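Local coordinates for thioredoxin-like protein (Klebsiella pneumoniae subsp. pneumoniae MGH 78578, PDB 3TY1) that is of unknown function but probably binds carbohydrate, possibly as an aldose 1-epimerase with a galactose-mutarotase-like fold, at residues K27-I35 with V149-I159; T66-I74 with G109-C117. One frame throughout, in Å; residues are numbered along the deposited sequence.

Interaction 1 of 2, residues K27-I35 with V149-I159. With SO4 (sulfate ion), chain G.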
ATOM      1  N   LYS A  27      35.467  23.115  -0.164  1.00 46.52           N
ATOM      2  CA  LYS A  27      36.515  23.993   0.323  1.00 49.36           C
ATOM      3  C   LYS A  27      36.059  24.878   1.505  1.00 49.66           C
ATOM      4  O   LYS A  27      36.489  26.018   1.633  1.00 48.88           O
ATOM      5  CB  LYS A  27      37.152  24.783  -0.842  1.00 53.82           C
ATOM      6  CG  LYS A  27      37.542  23.837  -1.986  1.00 58.23           C
ATOM      7  CD  LYS A  27      38.679  24.321  -2.868  1.00 75.35           C
ATOM      8  CE  LYS A  27      39.044  23.237  -3.904  1.00 79.46           C
ATOM      9  NZ  LYS A  27      40.151  23.633  -4.831  1.00 81.87           N
ATOM     10  N   VAL A  28      35.215  24.304   2.372  1.00 46.54           N
ATOM     11  CA  VAL A  28      34.762  24.929   3.625  1.00 49.07           C
ATOM     12  C   VAL A  28      35.844  24.640   4.662  1.00 53.92           C
ATOM     13  O   VAL A  28      36.209  23.480   4.882  1.00 54.23           O
ATOM     14  CB  VAL A  28      33.397  24.388   4.061  1.00 47.88           C
ATOM     15  CG1 VAL A  28      33.116  24.707   5.563  1.00 47.64           C
ATOM     16  CG2 VAL A  28      32.313  24.901   3.122  1.00 45.98           C
ATOM     17  N   LYS A  29      36.347  25.693   5.314  1.00 57.46           N
ATOM     18  CA  LYS A  29      37.597  25.613   6.109  1.00 59.18           C
ATOM     19  C   LYS A  29      37.485  25.523   7.660  1.00 57.03           C
ATOM     20  O   LYS A  29      38.518  25.301   8.348  1.00 60.32           O
ATOM     21  CB  LYS A  29      38.472  26.832   5.743  1.00 62.52           C
ATOM     22  CG  LYS A  29      38.779  26.998   4.230  1.00 66.94           C
ATOM     23  CD  LYS A  29      39.983  26.167   3.788  1.00 73.39           C
ATOM     24  CE  LYS A  29      41.268  26.905   4.061  1.00 75.01           C
ATOM     25  NZ  LYS A  29      42.447  26.024   4.032  1.00 80.66           N
ATOM     26  N   ASP A  30      36.273  25.692   8.188  1.00 46.71           N
ATOM     27  CA  ASP A  30      36.041  25.764   9.624  1.00 44.40           C
ATOM     28  C   ASP A  30      35.469  24.368  10.047  1.00 44.85           C
ATOM     29  O   ASP A  30      36.122  23.377   9.792  1.00 45.91           O
ATOM     30  CB  ASP A  30      35.082  26.927   9.923  1.00 43.41           C
ATOM     31  CG  ASP A  30      35.588  28.262   9.363  1.00 47.54           C
ATOM     32  OD1 ASP A  30      36.824  28.475   9.266  1.00 39.66           O
ATOM     33  OD2 ASP A  30      34.743  29.102   9.016  1.00 35.76           O
ATOM     34  N   HIS A  31      34.258  24.288  10.595  1.00 40.98           N
ATOM     35  CA  HIS A  31      33.716  23.031  11.098  1.00 39.07           C
ATOM     36  C   HIS A  31      33.448  22.064   9.949  1.00 41.39           C
ATOM     37  O   HIS A  31      32.737  22.449   9.007  1.00 41.10           O
ATOM     38  CB  HIS A  31      32.420  23.291  11.858  1.00 39.67           C
ATOM     39  CG  HIS A  31      32.609  23.992  13.174  1.00 45.82           C
ATOM     40  ND1 HIS A  31      32.921  23.310  14.330  1.00 50.32           N
ATOM     41  CD2 HIS A  31      32.484  25.297  13.530  1.00 50.13           C
ATOM     42  CE1 HIS A  31      33.013  24.165  15.333  1.00 51.50           C
ATOM     43  NE2 HIS A  31      32.740  25.375  14.876  1.00 51.36           N
ATOM     44  N   ALA A  32      34.024  20.847  10.022  1.00 36.20           N
ATOM     45  CA  ALA A  32      33.856  19.819   8.992  1.00 36.05           C
ATOM     46  C   ALA A  32      32.496  19.175   9.062  1.00 32.78           C
ATOM     47  O   ALA A  32      31.989  18.876  10.137  1.00 31.72           O
ATOM     48  CB  ALA A  32      34.913  18.742   9.108  1.00 36.01           C
ATOM     49  N   PHE A  33      31.943  18.873   7.896  1.00 32.36           N
ATOM     50  CA  PHE A  33      30.675  18.210   7.826  1.00 31.39           C
ATOM     51  C   PHE A  33      30.461  17.559   6.459  1.00 32.16           C
ATOM     52  O   PHE A  33      31.176  17.821   5.483  1.00 29.82           O
ATOM     53  CB  PHE A  33      29.531  19.210   8.108  1.00 33.87           C
ATOM     54  CG  PHE A  33      29.383  20.287   7.080  1.00 31.84           C
ATOM     55  CD1 PHE A  33      28.580  20.080   5.945  1.00 37.60           C
ATOM     56  CD2 PHE A  33      30.003  21.500   7.237  1.00 35.07           C
ATOM     57  CE1 PHE A  33      28.437  21.080   4.992  1.00 37.63           C
ATOM     58  CE2 PHE A  33      29.841  22.523   6.278  1.00 37.26           C
ATOM     59  CZ  PHE A  33      29.064  22.298   5.163  1.00 34.77           C
ATOM     60  N   SER A  34      29.466  16.709   6.402  1.00 30.96           N
ATOM     61  CA  SER A  34      29.013  16.161   5.124  1.00 31.02           C
ATOM     62  C   SER A  34      27.509  16.047   5.200  1.00 30.94           C
ATOM     63  O   SER A  34      26.943  16.068   6.300  1.00 31.11           O
ATOM     64  CB  SER A  34      29.646  14.814   4.841  1.00 34.13           C
ATOM     65  OG  SER A  34      29.168  13.845   5.749  1.00 36.37           O
ATOM     66  N   ILE A  35      26.871  16.024   4.032  1.00 28.66           N
ATOM     67  CA  ILE A  35      25.418  15.865   3.934  1.00 27.93           C
ATOM     68  C   ILE A  35      25.232  14.718   2.940  1.00 28.77           C
ATOM     69  O   ILE A  35      25.793  14.763   1.829  1.00 26.77           O
ATOM     70  CB  ILE A  35      24.685  17.158   3.447  1.00 27.55           C
ATOM     71  CG1 ILE A  35      25.114  18.356   4.308  1.00 31.25           C
ATOM     72  CG2 ILE A  35      23.176  16.943   3.502  1.00 25.76           C
ATOM     73  CD1 ILE A  35      24.674  19.733   3.783  1.00 26.34           C
ATOM     74  N   VAL A 149      18.685  20.972  -0.510  1.00 30.40           N
ATOM     75  CA  VAL A 149      19.719  21.182   0.486  1.00 29.97           C
ATOM     76  C   VAL A 149      20.446  22.482   0.110  1.00 29.71           C
ATOM     77  O   VAL A 149      20.876  22.664  -1.038  1.00 30.64           O
ATOM     78  CB  VAL A 149      20.727  20.006   0.510  1.00 31.20           C
ATOM     79  CG1 VAL A 149      21.912  20.341   1.426  1.00 28.92           C
ATOM     80  CG2 VAL A 149      20.023  18.727   0.933  1.00 27.80           C
ATOM     81  N   GLU A 150      20.618  23.355   1.086  1.00 28.06           N
ATOM     82  CA  GLU A 150      21.256  24.659   0.861  1.00 30.83           C
ATOM     83  C   GLU A 150      22.388  24.814   1.871  1.00 30.37           C
ATOM     84  O   GLU A 150      22.229  24.463   3.046  1.00 31.78           O
ATOM     85  CB  GLU A 150      20.216  25.773   1.020  1.00 34.62           C
ATOM     86  CG  GLU A 150      20.735  27.223   1.008  1.00 40.17           C
ATOM     87  CD  GLU A 150      19.674  28.239   1.482  1.00 48.73           C
ATOM     88  OE1 GLU A 150      18.512  28.163   1.018  1.00 48.76           O
ATOM     89  OE2 GLU A 150      20.006  29.089   2.349  1.00 54.13           O
ATOM     90  N   VAL A 151      23.511  25.341   1.411  1.00 30.07           N
ATOM     91  CA  VAL A 151      24.661  25.632   2.278  1.00 29.64           C
ATOM     92  C   VAL A 151      25.123  27.042   1.958  1.00 32.72           C
ATOM     93  O   VAL A 151      25.375  27.367   0.795  1.00 35.12           O
ATOM     94  CB  VAL A 151      25.808  24.628   2.086  1.00 29.25           C
ATOM     95  CG1 VAL A 151      26.999  24.957   3.068  1.00 33.25           C
ATOM     96  CG2 VAL A 151      25.287  23.187   2.328  1.00 25.62           C
ATOM     97  N   ALA A 152      25.164  27.890   2.975  1.00 31.66           N
ATOM     98  CA  ALA A 152      25.654  29.261   2.820  1.00 32.54           C
ATOM     99  C   ALA A 152      27.085  29.256   2.296  1.00 34.77           C
ATOM    100  O   ALA A 152      27.884  28.365   2.632  1.00 34.40           O
ATOM    101  CB  ALA A 152      25.587  30.020   4.147  1.00 29.06           C
ATOM    102  N   ASP A 153      27.400  30.254   1.481  1.00 36.97           N
ATOM    103  CA  ASP A 153      28.726  30.315   0.834  1.00 40.05           C
ATOM    104  C   ASP A 153      29.858  30.833   1.711  1.00 40.09           C
ATOM    105  O   ASP A 153      31.020  30.830   1.271  1.00 42.04           O
ATOM    106  CB  ASP A 153      28.674  31.079  -0.505  1.00 42.01           C
ATOM    107  CG  ASP A 153      28.353  32.557  -0.372  1.00 51.03           C
ATOM    108  OD1 ASP A 153      28.450  33.194   0.732  1.00 52.56           O
ATOM    109  OD2 ASP A 153      27.989  33.100  -1.448  1.00 61.73           O
ATOM    110  N   SER A 154      29.550  31.290   2.929  1.00 34.62           N
ATOM    111  CA  SER A 154      30.598  31.784   3.829  1.00 33.73           C
ATOM    112  C   SER A 154      30.230  31.466   5.268  1.00 32.99           C
ATOM    113  O   SER A 154      29.094  31.077   5.536  1.00 31.21           O
ATOM    114  CB  SER A 154      30.827  33.285   3.583  1.00 35.96           C
ATOM    115  OG  SER A 154      29.717  34.047   4.040  1.00 44.03           O
ATOM    116  N   ALA A 155      31.205  31.581   6.159  1.00 32.57           N
ATOM    117  CA  ALA A 155      31.034  31.301   7.576  1.00 32.57           C
ATOM    118  C   ALA A 155      29.828  32.050   8.120  1.00 32.05           C
ATOM    119  O   ALA A 155      29.651  33.222   7.797  1.00 34.91           O
ATOM    120  CB  ALA A 155      32.268  31.654   8.346  1.00 30.21           C
ATOM    121  N   PRO A 156      29.020  31.400   8.972  1.00 31.01           N
ATOM    122  CA  PRO A 156      29.146  30.080   9.585  1.00 29.31           C
ATOM    123  C   PRO A 156      28.571  28.911   8.800  1.00 30.01           C
ATOM    124  O   PRO A 156      28.383  27.847   9.383  1.00 31.57           O
ATOM    125  CB  PRO A 156      28.410  30.276  10.941  1.00 31.27           C
ATOM    126  CG  PRO A 156      27.285  31.173  10.583  1.00 31.77           C
ATOM    127  CD  PRO A 156      27.881  32.153   9.585  1.00 32.44           C
ATOM    128  N   TYR A 157      28.347  29.049   7.484  1.00 28.66           N
ATOM    129  CA  TYR A 157      27.968  27.875   6.655  1.00 30.58           C
ATOM    130  C   TYR A 157      26.689  27.188   7.083  1.00 28.60           C
ATOM    131  O   TYR A 157      26.596  25.962   7.134  1.00 30.08           O
ATOM    132  CB  TYR A 157      29.133  26.860   6.557  1.00 32.23           C
ATOM    133  CG  TYR A 157      30.399  27.473   5.998  1.00 26.50           C
ATOM    134  CD1 TYR A 157      30.502  27.795   4.647  1.00 35.17           C
ATOM    135  CD2 TYR A 157      31.494  27.746   6.824  1.00 34.18           C
ATOM    136  CE1 TYR A 157      31.682  28.339   4.132  1.00 43.79           C
ATOM    137  CE2 TYR A 157      32.659  28.290   6.322  1.00 34.12           C
ATOM    138  CZ  TYR A 157      32.756  28.592   4.989  1.00 43.09           C
ATOM    139  OH  TYR A 157      33.934  29.130   4.510  1.00 49.59           O
ATOM    140  N   GLU A 158      25.674  28.004   7.373  1.00 28.32           N
ATOM    141  CA  GLU A 158      24.379  27.495   7.741  1.00 28.67           C
ATOM    142  C   GLU A 158      23.827  26.572   6.635  1.00 27.30           C
ATOM    143  O   GLU A 158      23.858  26.910   5.477  1.00 27.55           O
ATOM    144  CB  GLU A 158      23.396  28.641   7.980  1.00 32.20           C
ATOM    145  CG  GLU A 158      22.059  28.187   8.534  1.00 34.40           C
ATOM    146  CD  GLU A 158      21.013  29.319   8.652  1.00 34.97           C
ATOM    147  OE1 GLU A 158      21.100  30.310   7.938  1.00 52.86           O
ATOM    148  OE2 GLU A 158      20.057  29.170   9.416  1.00 38.79           O
ATOM    149  N   ILE A 159      23.303  25.425   7.067  1.00 27.53           N
ATOM    150  CA  ILE A 159      22.722  24.416   6.224  1.00 27.19           C
ATOM    151  C   ILE A 159      21.210  24.509   6.404  1.00 26.09           C
ATOM    152  O   ILE A 159      20.736  24.630   7.523  1.00 26.53           O
ATOM    153  CB  ILE A 159      23.192  23.022   6.650  1.00 26.11           C
ATOM    154  CG1 ILE A 159      24.734  22.924   6.536  1.00 26.78           C
ATOM    155  CG2 ILE A 159      22.456  21.882   5.822  1.00 25.39           C
ATOM    156  CD1 ILE A 159      25.295  21.655   7.288  1.00 25.96           C
TER
HETATM  157  S   SO4 G 507      45.424  25.653   5.148  1.00101.26           S
HETATM  158  O1  SO4 G 507      46.465  24.745   5.637  1.00 85.74           O
HETATM  159  O2  SO4 G 507      45.982  27.013   5.080  1.00102.83           O
HETATM  160  O3  SO4 G 507      45.004  25.213   3.819  1.00 92.42           O
HETATM  161  O4  SO4 G 507      44.247  25.658   6.025  1.00 96.07           O

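Interaction 2 of 2, residues T66-I74 with G109-C117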
ATOM      1  N   THR A  66      11.298  10.138   2.758  1.00 26.15           N
ATOM      2  CA  THR A  66      10.223   9.213   2.470  1.00 24.39           C
ATOM      3  C   THR A  66       9.102   9.320   3.500  1.00 26.13           C
ATOM      4  O   THR A  66       7.935   9.084   3.172  1.00 26.97           O
ATOM      5  CB  THR A  66      10.795   7.794   2.462  1.00 25.98           C
ATOM      6  OG1 THR A  66      11.852   7.772   1.510  1.00 30.20           O
ATOM      7  CG2 THR A  66       9.740   6.741   2.075  1.00 27.35           C
ATOM      8  N   ARG A  67       9.480   9.619   4.758  1.00 25.90           N
ATOM      9  CA  ARG A  67       8.548   9.710   5.883  1.00 25.95           C
ATOM     10  C   ARG A  67       8.352  11.170   6.321  1.00 25.78           C
ATOM     11  O   ARG A  67       8.706  11.550   7.434  1.00 26.86           O
ATOM     12  CB  ARG A  67       9.060   8.818   7.027  1.00 25.20           C
ATOM     13  CG  ARG A  67       9.144   7.298   6.632  1.00 23.96           C
ATOM     14  CD  ARG A  67       9.548   6.399   7.783  1.00 24.89           C
ATOM     15  NE  ARG A  67       8.614   6.568   8.891  1.00 22.91           N
ATOM     16  CZ  ARG A  67       7.357   6.144   8.940  1.00 24.67           C
ATOM     17  NH1 ARG A  67       6.821   5.403   7.947  1.00 26.98           N
ATOM     18  NH2 ARG A  67       6.617   6.487  10.006  1.00 26.85           N
ATOM     19  N   GLY A  68       7.912  11.999   5.363  1.00 25.07           N
ATOM     20  CA  GLY A  68       7.463  13.394   5.592  1.00 27.27           C
ATOM     21  C   GLY A  68       8.491  14.350   6.163  1.00 28.60           C
ATOM     22  O   GLY A  68       8.132  15.351   6.742  1.00 28.85           O
HETATM   23  N   MSE A  69       9.767  14.023   5.982  1.00 26.91           N
HETATM   24  CA  MSE A  69      10.874  14.774   6.588  1.00 26.72           C
HETATM   25  C   MSE A  69      10.896  14.689   8.118  1.00 24.93           C
HETATM   26  O   MSE A  69      11.508  15.540   8.798  1.00 26.17           O
HETATM   27  CB  MSE A  69      10.912  16.226   6.105  1.00 29.50           C
HETATM   28  CG  MSE A  69      10.766  16.444   4.634  1.00 24.64           C
HETATM   29 SE   MSE A  69      12.215  15.912   3.546  0.75 23.47          SE
HETATM   30  CE  MSE A  69      13.622  17.204   4.069  1.00 25.73           C
ATOM     31  N   ASN A  70      10.303  13.634   8.665  1.00 27.85           N
ATOM     32  CA  ASN A  70      10.409  13.348  10.100  1.00 26.80           C
ATOM     33  C   ASN A  70      11.888  13.271  10.469  1.00 26.65           C
ATOM     34  O   ASN A  70      12.730  12.786   9.674  1.00 26.28           O
ATOM     35  CB  ASN A  70       9.832  11.950  10.422  1.00 27.25           C
ATOM     36  CG  ASN A  70       8.312  11.863  10.405  1.00 31.98           C
ATOM     37  OD1 ASN A  70       7.592  12.877  10.341  1.00 28.42           O
ATOM     38  ND2 ASN A  70       7.802  10.588  10.445  1.00 27.51           N
ATOM     39  N   LEU A  71      12.194  13.645  11.708  1.00 26.55           N
ATOM     40  CA  LEU A  71      13.535  13.622  12.232  1.00 24.90           C
ATOM     41  C   LEU A  71      13.673  12.276  12.926  1.00 26.18           C
ATOM     42  O   LEU A  71      12.908  11.928  13.825  1.00 23.64           O
ATOM     43  CB  LEU A  71      13.805  14.778  13.199  1.00 25.61           C
ATOM     44  CG  LEU A  71      13.440  16.210  12.717  1.00 25.74           C
ATOM     45  CD1 LEU A  71      13.844  17.221  13.772  1.00 27.77           C
ATOM     46  CD2 LEU A  71      14.073  16.519  11.359  1.00 24.71           C
ATOM     47  N   LEU A  72      14.673  11.514  12.517  1.00 23.79           N
ATOM     48  CA  LEU A  72      14.856  10.176  13.087  1.00 25.31           C
ATOM     49  C   LEU A  72      15.694  10.179  14.365  1.00 26.45           C
ATOM     50  O   LEU A  72      15.350   9.540  15.364  1.00 27.47           O
ATOM     51  CB  LEU A  72      15.537   9.271  12.067  1.00 25.02           C
ATOM     52  CG  LEU A  72      14.816   8.982  10.731  1.00 33.40           C
ATOM     53  CD1 LEU A  72      15.436   7.765  10.018  1.00 28.52           C
ATOM     54  CD2 LEU A  72      13.373   8.772  10.844  1.00 29.06           C
ATOM     55  N   ARG A  73      16.769  10.947  14.330  1.00 26.25           N
ATOM     56  CA  ARG A  73      17.736  10.953  15.417  0.50 26.93           C
ATOM     57  C   ARG A  73      18.660  12.157  15.317  1.00 28.87           C
ATOM     58  O   ARG A  73      18.984  12.649  14.227  1.00 28.39           O
ATOM     59  CB  ARG A  73      18.545   9.642  15.427  0.50 26.29           C
ATOM     60  CG  ARG A  73      19.549   9.495  16.552  0.50 33.96           C
ATOM     61  CD  ARG A  73      20.307   8.128  16.405  0.50 38.36           C
ATOM     62  NE  ARG A  73      19.472   7.007  16.828  0.50 43.26           N
ATOM     63  CZ  ARG A  73      19.775   5.716  16.663  0.50 46.77           C
ATOM     64  NH1 ARG A  73      20.891   5.341  16.046  0.50 45.72           N
ATOM     65  NH2 ARG A  73      18.943   4.799  17.119  0.50 45.52           N
ATOM     66  N   ILE A  74      19.013  12.675  16.498  1.00 25.77           N
ATOM     67  CA  ILE A  74      19.949  13.796  16.648  1.00 26.42           C
ATOM     68  C   ILE A  74      21.003  13.314  17.636  1.00 29.14           C
ATOM     69  O   ILE A  74      20.633  12.893  18.713  1.00 28.69           O
ATOM     70  CB  ILE A  74      19.292  15.029  17.212  1.00 26.44           C
ATOM     71  CG1 ILE A  74      17.959  15.395  16.511  1.00 28.82           C
ATOM     72  CG2 ILE A  74      20.300  16.205  17.208  1.00 30.97           C
ATOM     73  CD1 ILE A  74      18.138  15.850  15.096  1.00 28.28           C
ATOM     74  N   GLY A 109       5.157   2.024  12.006  1.00 26.83           N
ATOM     75  CA  GLY A 109       6.274   2.849  11.539  1.00 25.85           C
ATOM     76  C   GLY A 109       6.964   3.737  12.559  1.00 27.98           C
ATOM     77  O   GLY A 109       7.984   4.374  12.248  1.00 26.08           O
ATOM     78  N   PHE A 110       6.476   3.727  13.792  1.00 25.49           N
ATOM     79  CA  PHE A 110       6.884   4.750  14.767  1.00 27.54           C
ATOM     80  C   PHE A 110       8.165   4.463  15.496  1.00 27.06           C
ATOM     81  O   PHE A 110       8.241   3.553  16.350  1.00 26.65           O
ATOM     82  CB  PHE A 110       5.733   5.047  15.760  1.00 25.14           C
ATOM     83  CG  PHE A 110       6.046   6.137  16.780  1.00 26.69           C
ATOM     84  CD1 PHE A 110       6.691   7.300  16.415  1.00 25.83           C
ATOM     85  CD2 PHE A 110       5.584   6.035  18.080  1.00 26.33           C
ATOM     86  CE1 PHE A 110       6.944   8.332  17.349  1.00 27.84           C
ATOM     87  CE2 PHE A 110       5.830   7.039  18.997  1.00 28.43           C
ATOM     88  CZ  PHE A 110       6.506   8.186  18.628  1.00 26.98           C
ATOM     89  N   ASN A 111       9.207   5.218  15.115  1.00 27.11           N
ATOM     90  CA  ASN A 111      10.482   5.177  15.812  1.00 24.03           C
ATOM     91  C   ASN A 111      11.262   6.508  15.862  1.00 24.82           C
ATOM     92  O   ASN A 111      12.389   6.553  16.340  1.00 25.36           O
ATOM     93  CB  ASN A 111      11.336   4.083  15.202  1.00 24.56           C
ATOM     94  CG  ASN A 111      11.656   4.343  13.740  1.00 26.92           C
ATOM     95  OD1 ASN A 111      11.545   5.495  13.237  1.00 25.66           O
ATOM     96  ND2 ASN A 111      12.135   3.294  13.067  1.00 26.42           N
ATOM     97  N   GLU A 112      10.609   7.590  15.470  1.00 22.87           N
ATOM     98  CA  GLU A 112      11.286   8.844  15.228  1.00 23.56           C
ATOM     99  C   GLU A 112      11.400   9.743  16.463  1.00 24.20           C
ATOM    100  O   GLU A 112      10.624   9.657  17.397  1.00 27.14           O
ATOM    101  CB  GLU A 112      10.545   9.600  14.110  1.00 24.14           C
ATOM    102  CG  GLU A 112      10.401   8.852  12.804  1.00 27.25           C
ATOM    103  CD  GLU A 112       9.057   8.128  12.601  1.00 30.19           C
ATOM    104  OE1 GLU A 112       8.454   7.629  13.575  1.00 29.85           O
ATOM    105  OE2 GLU A 112       8.608   8.059  11.449  1.00 30.65           O
HETATM  106  N   MSE A 113      12.399  10.607  16.401  1.00 25.26           N
HETATM  107  CA  MSE A 113      12.649  11.656  17.346  1.00 27.15           C
HETATM  108  C   MSE A 113      11.631  12.797  17.156  1.00 27.59           C
HETATM  109  O   MSE A 113      11.235  13.421  18.139  1.00 27.98           O
HETATM  110  CB  MSE A 113      14.086  12.152  17.190  1.00 27.05           C
HETATM  111  CG  MSE A 113      14.480  13.245  18.138  1.00 29.64           C
HETATM  112 SE   MSE A 113      14.264  15.064  17.423  0.75 27.01          SE
HETATM  113  CE  MSE A 113      13.314  15.732  18.801  1.00 25.61           C
HETATM  114  N   MSE A 114      11.233  13.098  15.918  1.00 28.23           N
HETATM  115  CA  MSE A 114      10.200  14.150  15.691  1.00 26.92           C
HETATM  116  C   MSE A 114       9.296  13.767  14.506  1.00 28.48           C
HETATM  117  O   MSE A 114       9.772  13.648  13.392  1.00 28.24           O
HETATM  118  CB  MSE A 114      10.848  15.550  15.504  1.00 23.65           C
HETATM  119  CG  MSE A 114       9.975  16.766  15.870  1.00 31.96           C
HETATM  120 SE   MSE A 114       8.471  16.960  14.673  0.75 29.49          SE
HETATM  121  CE  MSE A 114       9.456  17.428  13.055  1.00 31.32           C
ATOM    122  N   VAL A 115       8.012  13.539  14.788  1.00 29.57           N
ATOM    123  CA  VAL A 115       7.000  13.258  13.786  1.00 30.84           C
ATOM    124  C   VAL A 115       6.016  14.417  13.681  1.00 32.37           C
ATOM    125  O   VAL A 115       5.478  14.833  14.693  1.00 30.60           O
ATOM    126  CB  VAL A 115       6.143  12.028  14.148  1.00 34.03           C
ATOM    127  CG1 VAL A 115       5.127  11.772  12.994  1.00 28.73           C
ATOM    128  CG2 VAL A 115       7.011  10.836  14.390  1.00 36.56           C
ATOM    129  N   ARG A 116       5.785  14.944  12.474  1.00 28.36           N
ATOM    130  CA  ARG A 116       4.723  15.942  12.293  1.00 30.79           C
ATOM    131  C   ARG A 116       3.424  15.150  12.243  1.00 32.13           C
ATOM    132  O   ARG A 116       3.208  14.398  11.307  1.00 31.88           O
ATOM    133  CB  ARG A 116       4.950  16.741  11.018  1.00 29.64           C
ATOM    134  CG  ARG A 116       6.152  17.690  11.134  1.00 29.86           C
ATOM    135  CD  ARG A 116       6.533  18.358   9.795  1.00 31.11           C
ATOM    136  NE  ARG A 116       7.721  19.222   9.903  1.00 32.53           N
ATOM    137  CZ  ARG A 116       8.988  18.792   9.794  1.00 30.94           C
ATOM    138  NH1 ARG A 116       9.242  17.522   9.642  1.00 30.48           N
ATOM    139  NH2 ARG A 116      10.018  19.653   9.865  1.00 29.01           N
ATOM    140  N   CYS A 117       2.598  15.288  13.278  1.00 30.25           N
ATOM    141  CA  CYS A 117       1.328  14.579  13.393  1.00 29.08           C
ATOM    142  C   CYS A 117       0.261  15.575  12.935  1.00 31.39           C
ATOM    143  O   CYS A 117      -0.212  16.394  13.718  1.00 30.02           O
ATOM    144  CB  CYS A 117       1.109  14.155  14.827  1.00 30.11           C
ATOM    145  SG  CYS A 117       2.366  13.003  15.419  1.00 33.22           S
TER
HETATM  146  O   HOH W   1       5.691   7.619  12.994  1.00 28.02           O
HETATM  147  O   HOH W   2       7.477  15.322   9.387  1.00 33.90           O
HETATM  148  O   HOH W   3      12.366  18.348   8.844  1.00 27.00           O
HETATM  149  O   HOH W   4      14.471   8.065  17.592  1.00 27.58           O

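Interaction 1 of 2, residues K27-I35 with V149-I159
The Y157 ring is held between V28 and the backbone of S154-A155, where the loop ahead of strand 33-39 meets the hairpin loop after strand 146-152. Its CB lies 4.4 Å from F33 CE2. With CG anti to its own carbonyl carbon (chi1 -57°), the ring extends toward the 27-35 loop. V28 CG1 sits almost over the ring centre, 3.7 Å from it in a CH-pi contact, while CG2 covers the CD1-CE1 side; a branched valine can thus blanket one face. The S154-A155 backbone covers the opposite face. Near the ring plane, D30 OD2 approaches CE2 at 3.5 Å. K29 leads away from 149-159, its NZ donating to O4 of a sulfate, probably from the crystallisation liquor, at 2.7 Å.

Deeper in, I159 CD1 rests on one face of F33, 4.1 Å from the ring centroid, and V151 CG1 lies near F33 CZ. The CD1 tip of I35 meets V149 CG1 at 3.7 Å and also I159 CG2.

The axes of strand segments 33-35 and 149-152 come within 10.3 Å, as in facing sheets of a beta sandwich. Almost every touching atom is carbon and no polar bond joins the segments, so cohesion is apolar, D30 adding at most a favourable approach to the polarised ring edge of Y157.

Interaction 2 of 2, residues T66-I74 with G109-C117
G109 begins the segment beside R67: having no side chain, it lets its carbonyl O lie close over a face of the guanidinium, without hydrogen bonding. N111 donates its backbone N to E112 OE1. E112 then supplies the polar centre. Its chain bends at chi2 (97°), bringing OE2 to three donors: R67 NE at 3.0 Å, R67 NH2 at 2.9 Å on the syn lone pair, and N70 ND2 at 2.8 Å from above the carboxylate plane. Three N-H groups on OE2 probably stabilise the negative charge of this buried carboxylate, while N141 takes a bond from R67 NH1.

M113 and M114, both selenomethionines, face L71 together in a classic beta bulge. M113 SE, standing where methionine has sulfur, touches I74 CG1 at 3.8 Å. M114 and L71 form an antiparallel hydrogen-bonded pair: M114 N to L71 O and L71 N to M114 O are both 2.9 Å, and the two CB atoms pack together. V115 CG1 lies against the N70 amide. The extended R116 bonds weakly from NH1 to M69 O (3.1 Å) in the type I' turn R67-N70, a water bridges NH1 to G68 O and N70 OD1, and D194 pairs with NE.

Strand 70-76 thus meets strand 114-119, which pairs antiparallel with strand 204-214 in the mixed sheet, while L71, M114 and R116 pack on strand 189-198.

How the interactions relate
From the N terminus, the chain passes first through 27-35, at the entry to strand 33-39, then through strands 49-55 and 60-64 of the same six-stranded antiparallel sheet to 66-74. Interaction 2 closes the shorter loop, when 109-117 returns to strand 70-76; interaction 1 closes the longer one only at 149-159, so the loop of interaction 2 lies wholly within that of interaction 1. The two contacts do not touch: their centres are 24 Å apart, their nearest atoms about 7 Å. Interaction 1 lays the six-stranded sheet against the ten-stranded one near the periphery, whereas interaction 2 links that six-stranded sheet to the mixed sheet close to the middle of the chain.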